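Local coordinates for inorganic pyrophosphatase (Anaplasma phagocytophilum, PDB 3LD3), which probably catalyses the magnesium-dependent hydrolysis of inorganic pyrophosphate to two phosphate ions, working as a homohexamer, at residues A[106-111]-A[132-137]; A[110-115]-A[140-145]. All blocks are in the same frame, centred on the assembly; numbering follows the deposited sequence. Where two conformers were deposited one is given.

Interaction 1: A[106-111]-A[132-137]; sequences VICVRP and ATKVDQ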
loop_
_atom_site.group_PDB
_atom_site.type_symbol
_atom_site.label_atom_id
_atom_site.label_comp_id
_atom_site.label_asym_id
_atom_site.label_seq_id
_atom_site.Cartn_x
_atom_site.Cartn_y
_atom_site.Cartn_z
ATOM N N VAL A 106 -5.492 17.508 10.232
ATOM C CA VAL A 106 -4.819 18.628 10.886
ATOM C C VAL A 106 -3.894 18.050 11.932
ATOM O O VAL A 106 -4.263 17.129 12.679
ATOM C CB VAL A 106 -5.788 19.590 11.562
ATOM C CG1 VAL A 106 -5.028 20.874 12.003
ATOM C CG2 VAL A 106 -6.964 19.920 10.643
ATOM N N ILE A 107 -2.679 18.581 12.012
ATOM C CA ILE A 107 -1.732 18.097 13.021
ATOM C C ILE A 107 -1.040 19.279 13.685
ATOM O O ILE A 107 -0.722 20.265 13.028
ATOM C CB ILE A 107 -0.723 17.084 12.412
ATOM C CG1 ILE A 107 0.252 16.517 13.465
ATOM C CG2 ILE A 107 0.076 17.697 11.217
ATOM C CD1 ILE A 107 1.150 15.407 12.932
ATOM N N CYS A 108 -0.845 19.158 14.998
ATOM C CA CYS A 108 -0.157 20.129 15.831
ATOM C C CYS A 108 1.341 19.828 15.824
ATOM O O CYS A 108 1.788 18.718 16.165
ATOM C CB CYS A 108 -0.748 20.118 17.242
ATOM S SG CYS A 108 -0.016 21.380 18.308
ATOM N N VAL A 109 2.128 20.822 15.415
ATOM C CA VAL A 109 3.545 20.619 15.181
ATOM C C VAL A 109 4.397 21.732 15.799
ATOM O O VAL A 109 3.907 22.812 16.105
ATOM C CB VAL A 109 3.863 20.541 13.661
ATOM C CG1 VAL A 109 2.907 19.474 12.969
ATOM C CG2 VAL A 109 3.680 21.932 12.981
ATOM N N ARG A 110 5.667 21.401 15.976
ATOM C CA ARG A 110 6.664 22.320 16.499
ATOM C C ARG A 110 7.629 22.642 15.371
ATOM O O ARG A 110 8.277 21.729 14.875
ATOM C CB ARG A 110 7.525 21.638 17.556
ATOM C CG ARG A 110 6.935 21.364 18.847
ATOM C CD ARG A 110 8.097 21.076 19.818
ATOM N NE ARG A 110 8.710 19.744 19.669
ATOM C CZ ARG A 110 9.964 19.518 19.268
ATOM N NH1 ARG A 110 10.726 20.484 18.859
ATOM N NH2 ARG A 110 10.435 18.292 19.252
ATOM N N PRO A 111 7.726 23.919 14.953
ATOM C CA PRO A 111 8.742 24.291 13.945
ATOM C C PRO A 111 10.160 24.065 14.440
ATOM O O PRO A 111 10.488 24.418 15.604
ATOM C CB PRO A 111 8.503 25.788 13.727
ATOM C CG PRO A 111 7.137 26.030 14.227
ATOM C CD PRO A 111 6.921 25.078 15.351
ATOM N N ALA A 132 4.174 17.884 17.649
ATOM C CA ALA A 132 4.192 18.276 19.054
ATOM C C ALA A 132 4.388 17.038 19.926
ATOM O O ALA A 132 3.958 15.944 19.597
ATOM C CB ALA A 132 2.900 18.990 19.424
ATOM N N THR A 133 5.032 17.224 21.074
ATOM C CA THR A 133 5.320 16.080 21.940
ATOM C C THR A 133 4.054 15.322 22.413
ATOM O O THR A 133 4.132 14.119 22.598
ATOM C CB THR A 133 6.260 16.479 23.109
ATOM O OG1 THR A 133 5.694 17.595 23.796
ATOM C CG2 THR A 133 7.669 16.840 22.580
ATOM N N LYS A 134 2.907 15.967 22.543
ATOM C CA LYS A 134 1.677 15.253 22.930
ATOM C C LYS A 134 1.171 14.352 21.814
ATOM O O LYS A 134 0.372 13.440 22.035
ATOM C CB LYS A 134 0.586 16.256 23.335
ATOM C CG LYS A 134 0.199 17.226 22.189
ATOM C CD LYS A 134 -0.631 18.420 22.642
ATOM C CE LYS A 134 -0.762 19.417 21.477
ATOM N NZ LYS A 134 -2.190 19.755 21.239
ATOM N N VAL A 135 1.645 14.622 20.606
ATOM C CA VAL A 135 1.284 13.834 19.423
ATOM C C VAL A 135 2.266 12.678 19.211
ATOM O O VAL A 135 1.848 11.561 18.871
ATOM C CB VAL A 135 1.211 14.746 18.154
ATOM C CG1 VAL A 135 0.937 13.925 16.880
ATOM C CG2 VAL A 135 0.155 15.826 18.342
ATOM N N ASP A 136 3.572 12.936 19.410
ATOM C CA ASP A 136 4.559 11.847 19.357
ATOM C C ASP A 136 5.799 12.302 20.099
ATOM O O ASP A 136 6.343 13.337 19.745
ATOM C CB ASP A 136 4.915 11.516 17.916
ATOM C CG ASP A 136 5.648 10.194 17.754
ATOM O OD1 ASP A 136 6.194 9.666 18.741
ATOM O OD2 ASP A 136 5.718 9.695 16.592
ATOM N N GLN A 137 6.246 11.540 21.089
ATOM C CA GLN A 137 7.487 11.906 21.808
ATOM C C GLN A 137 8.752 11.500 21.069
ATOM O O GLN A 137 9.856 11.862 21.482
ATOM C CB GLN A 137 7.523 11.291 23.190
ATOM C CG GLN A 137 6.476 11.820 24.127
ATOM C CD GLN A 137 6.809 11.520 25.569
ATOM O OE1 GLN A 137 7.789 10.840 25.865
ATOM N NE2 GLN A 137 6.018 12.054 26.476
#
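Cys108 O accepts the backbone N-H of Ala132 at 2.9 Å, a nearly straight bond (173° at the hydrogen). In numbering it extends the antiparallel ladder from Arg110 and Val130, but Ala132 O does not return the bond. That oxygen turns into its own segment instead, taking Val135 N at 2.8 Å and Asp136 N at 3.0 Å, so the chain coils through a short helical turn just where the strand pairing stops.

The side chain of Cys108 carries much of the packing. Its sulfur lies anti to the backbone N (chi1 -176°), a rotation that brings SG within 3.9 Å of Ala132 CB and 3.8 Å of Lys134 CE; the end of the lysine, CE with NZ just behind it, thus comes up to the thiol. One residue before Cys108, Ile107 CD1 meets Val135 CG1 at 4.2 Å, while the other valine methyl, CG2, approaches Cys108 O. Phe66 of a second subunit packs on both Ile107 and Val135, so this apolar patch also belongs to the hexamer interface. Two residues after Cys108, Arg110 CG rests 4.1 Å from Ala132 CA, and its guanidinium continues to Ile142 O. The last bond of the ladder between strand 106-119 and the end of strand 122-131 is thus one-sided, and the chain turns off into a loop there, in the barrel-like sheet of family I pyrophosphatases.

Interaction 2: A[110-115]-A[140-145]; sequences RPVGVL and GNIVNY
Arg110 reaches across to Ile142 with the end of its guanidinium, NH1 and NH2 each 3.0 Å from Ile142 O. The oxygen lies only 5° out of the guanidinium plane, so both nitrogens converge edge-on upon a single backbone acceptor. A bend at chi3 (-76°) turns the arginine chain into this position. Two residues on, Val112 sets CB 3.6 Å from Val143 O; its CG1 lies against the carbonyl oxygens of Ile142 and Val143, with the Ile142 methyl CG2 a looser neighbour. The Val112 carbonyl meets the loop differently: Tyr145 N is 2.8 Å from Val112 O, but the 128° angle at the hydrogen makes the bond weak, and Asn144 CA adds a CA-H...O contact at 3.2 Å to the same oxygen. A water bridges the chains by donating to both Pro111 O (2.6 Å) and Val143 O (3.0 Å), and it too lies at the guanidinium edge.

Val112 and Gly113 together face Leu128 of the neighbouring strand as a classic beta bulge, and it is at this irregularity that the loop comes closest to the strand. Gly113 CA lies 4.2 Å from Tyr145 CD2, oblique to the ring.

A second shell fixes the loop. Asp147 OD2 accepts from the backbone N-H groups of both Val143 and Asn144. Asn144 OD1 accepts from Ala180 N at the start of helix 180-195, while the Tyr145 ring lies nearly parallel to that of Trp177, on strand 172-179.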
loop_
_atom_site.group_PDB
_atom_site.type_symbol
_atom_site.label_atom_id
_atom_site.label_comp_id
_atom_site.label_asym_id
_atom_site.label_seq_id
_atom_site.Cartn_x
_atom_site.Cartn_y
_atom_site.Cartn_z
ATOM N N ARG A 110 5.667 21.401 15.976
ATOM C CA ARG A 110 6.664 22.320 16.499
ATOM C C ARG A 110 7.629 22.642 15.371
ATOM O O ARG A 110 8.277 21.729 14.875
ATOM C CB ARG A 110 7.525 21.638 17.556
ATOM C CG ARG A 110 6.935 21.364 18.847
ATOM C CD ARG A 110 8.097 21.076 19.818
ATOM N NE ARG A 110 8.710 19.744 19.669
ATOM C CZ ARG A 110 9.964 19.518 19.268
ATOM N NH1 ARG A 110 10.726 20.484 18.859
ATOM N NH2 ARG A 110 10.435 18.292 19.252
ATOM N N PRO A 111 7.726 23.919 14.953
ATOM C CA PRO A 111 8.742 24.291 13.945
ATOM C C PRO A 111 10.160 24.065 14.440
ATOM O O PRO A 111 10.488 24.418 15.604
ATOM C CB PRO A 111 8.503 25.788 13.727
ATOM C CG PRO A 111 7.137 26.030 14.227
ATOM C CD PRO A 111 6.921 25.078 15.351
ATOM N N VAL A 112 11.003 23.512 13.584
ATOM C CA VAL A 112 12.410 23.276 13.936
ATOM C C VAL A 112 13.400 23.993 13.012
ATOM O O VAL A 112 14.608 24.027 13.306
ATOM C CB VAL A 112 12.786 21.768 14.053
ATOM C CG1 VAL A 112 11.921 21.086 15.133
ATOM C CG2 VAL A 112 12.738 21.014 12.680
ATOM N N GLY A 113 12.913 24.581 11.932
ATOM C CA GLY A 113 13.785 25.292 11.014
ATOM C C GLY A 113 13.010 25.758 9.813
ATOM O O GLY A 113 11.792 25.542 9.688
ATOM N N VAL A 114 13.706 26.422 8.923
ATOM C CA VAL A 114 13.089 26.893 7.703
ATOM C C VAL A 114 14.113 26.909 6.585
ATOM O O VAL A 114 15.257 27.318 6.807
ATOM C CB VAL A 114 12.418 28.251 7.922
ATOM C CG1 VAL A 114 13.382 29.270 8.548
ATOM C CG2 VAL A 114 11.782 28.738 6.649
ATOM N N LEU A 115 13.699 26.430 5.414
ATOM C CA LEU A 115 14.556 26.447 4.251
ATOM C C LEU A 115 14.131 27.641 3.428
ATOM O O LEU A 115 12.999 27.706 2.932
ATOM C CB LEU A 115 14.428 25.158 3.440
ATOM C CG LEU A 115 15.326 25.007 2.227
ATOM C CD1 LEU A 115 16.818 25.140 2.601
ATOM C CD2 LEU A 115 15.011 23.642 1.519
ATOM N N GLY A 140 11.273 14.292 20.369
ATOM C CA GLY A 140 11.517 15.172 21.520
ATOM C C GLY A 140 12.852 15.865 21.588
ATOM O O GLY A 140 12.943 16.970 22.118
ATOM N N ASN A 141 13.888 15.201 21.102
ATOM C CA ASN A 141 15.234 15.770 21.115
ATOM C C ASN A 141 15.591 16.431 19.797
ATOM O O ASN A 141 16.746 16.820 19.606
ATOM C CB ASN A 141 16.280 14.709 21.519
ATOM C CG ASN A 141 16.197 14.323 22.991
ATOM O OD1 ASN A 141 15.854 15.149 23.835
ATOM N ND2 ASN A 141 16.579 13.088 23.314
ATOM N N ILE A 142 14.634 16.547 18.877
ATOM C CA ILE A 142 14.824 17.305 17.642
ATOM C C ILE A 142 14.318 18.716 17.889
ATOM O O ILE A 142 13.108 18.932 17.960
ATOM C CB ILE A 142 14.088 16.682 16.431
ATOM C CG1 ILE A 142 14.558 15.258 16.205
ATOM C CG2 ILE A 142 14.312 17.528 15.195
ATOM C CD1 ILE A 142 16.082 15.132 15.895
ATOM N N VAL A 143 15.215 19.669 18.084
ATOM C CA VAL A 143 14.824 21.058 18.396
ATOM C C VAL A 143 15.101 22.035 17.256
ATOM O O VAL A 143 14.339 22.973 17.041
ATOM C CB VAL A 143 15.492 21.587 19.660
ATOM C CG1 VAL A 143 14.702 22.802 20.171
ATOM C CG2 VAL A 143 15.571 20.493 20.743
ATOM N N ASN A 144 16.200 21.797 16.529
ATOM C CA ASN A 144 16.543 22.573 15.353
ATOM C C ASN A 144 16.762 21.605 14.219
ATOM O O ASN A 144 17.053 20.428 14.447
ATOM C CB ASN A 144 17.829 23.410 15.556
ATOM C CG ASN A 144 17.596 24.603 16.447
ATOM O OD1 ASN A 144 16.964 25.578 16.051
ATOM N ND2 ASN A 144 18.096 24.526 17.679
ATOM N N TYR A 145 16.631 22.116 13.002
ATOM C CA TYR A 145 16.796 21.324 11.781
ATOM C C TYR A 145 18.129 20.572 11.788
ATOM O O TYR A 145 18.226 19.466 11.280
ATOM C CB TYR A 145 16.702 22.234 10.540
ATOM C CG TYR A 145 17.902 23.134 10.396
ATOM C CD1 TYR A 145 19.042 22.702 9.700
ATOM C CD2 TYR A 145 17.935 24.386 10.976
ATOM C CE1 TYR A 145 20.156 23.474 9.611
ATOM C CE2 TYR A 145 19.065 25.195 10.875
ATOM C CZ TYR A 145 20.169 24.735 10.187
ATOM O OH TYR A 145 21.283 25.538 10.085
HETATM O O HOH W 1 11.665 24.022 17.860
#

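In the fold
From the N terminus, the chain first lays down strand 37-41, later paired with strand 106-119; it then runs along 106-119, turns back through its antiparallel partner 122-131, and enters the long loop before helix 150-162. Interaction 1 closes first, where that loop begins; interaction 2 closes the larger circuit after the loop has come back over the strand. The two closures cross rather than nest, since 110-115 starts inside the first circuit and 140-145 lies beyond its end. Arg110 and Pro111 belong to both strand segments. Interaction 1 joins the beginning of strand 106-119 to the loop's start, beside the second subunit, whereas no other chain of the assembly touches interaction 2, whose surroundings are strand 172-179 and both helices.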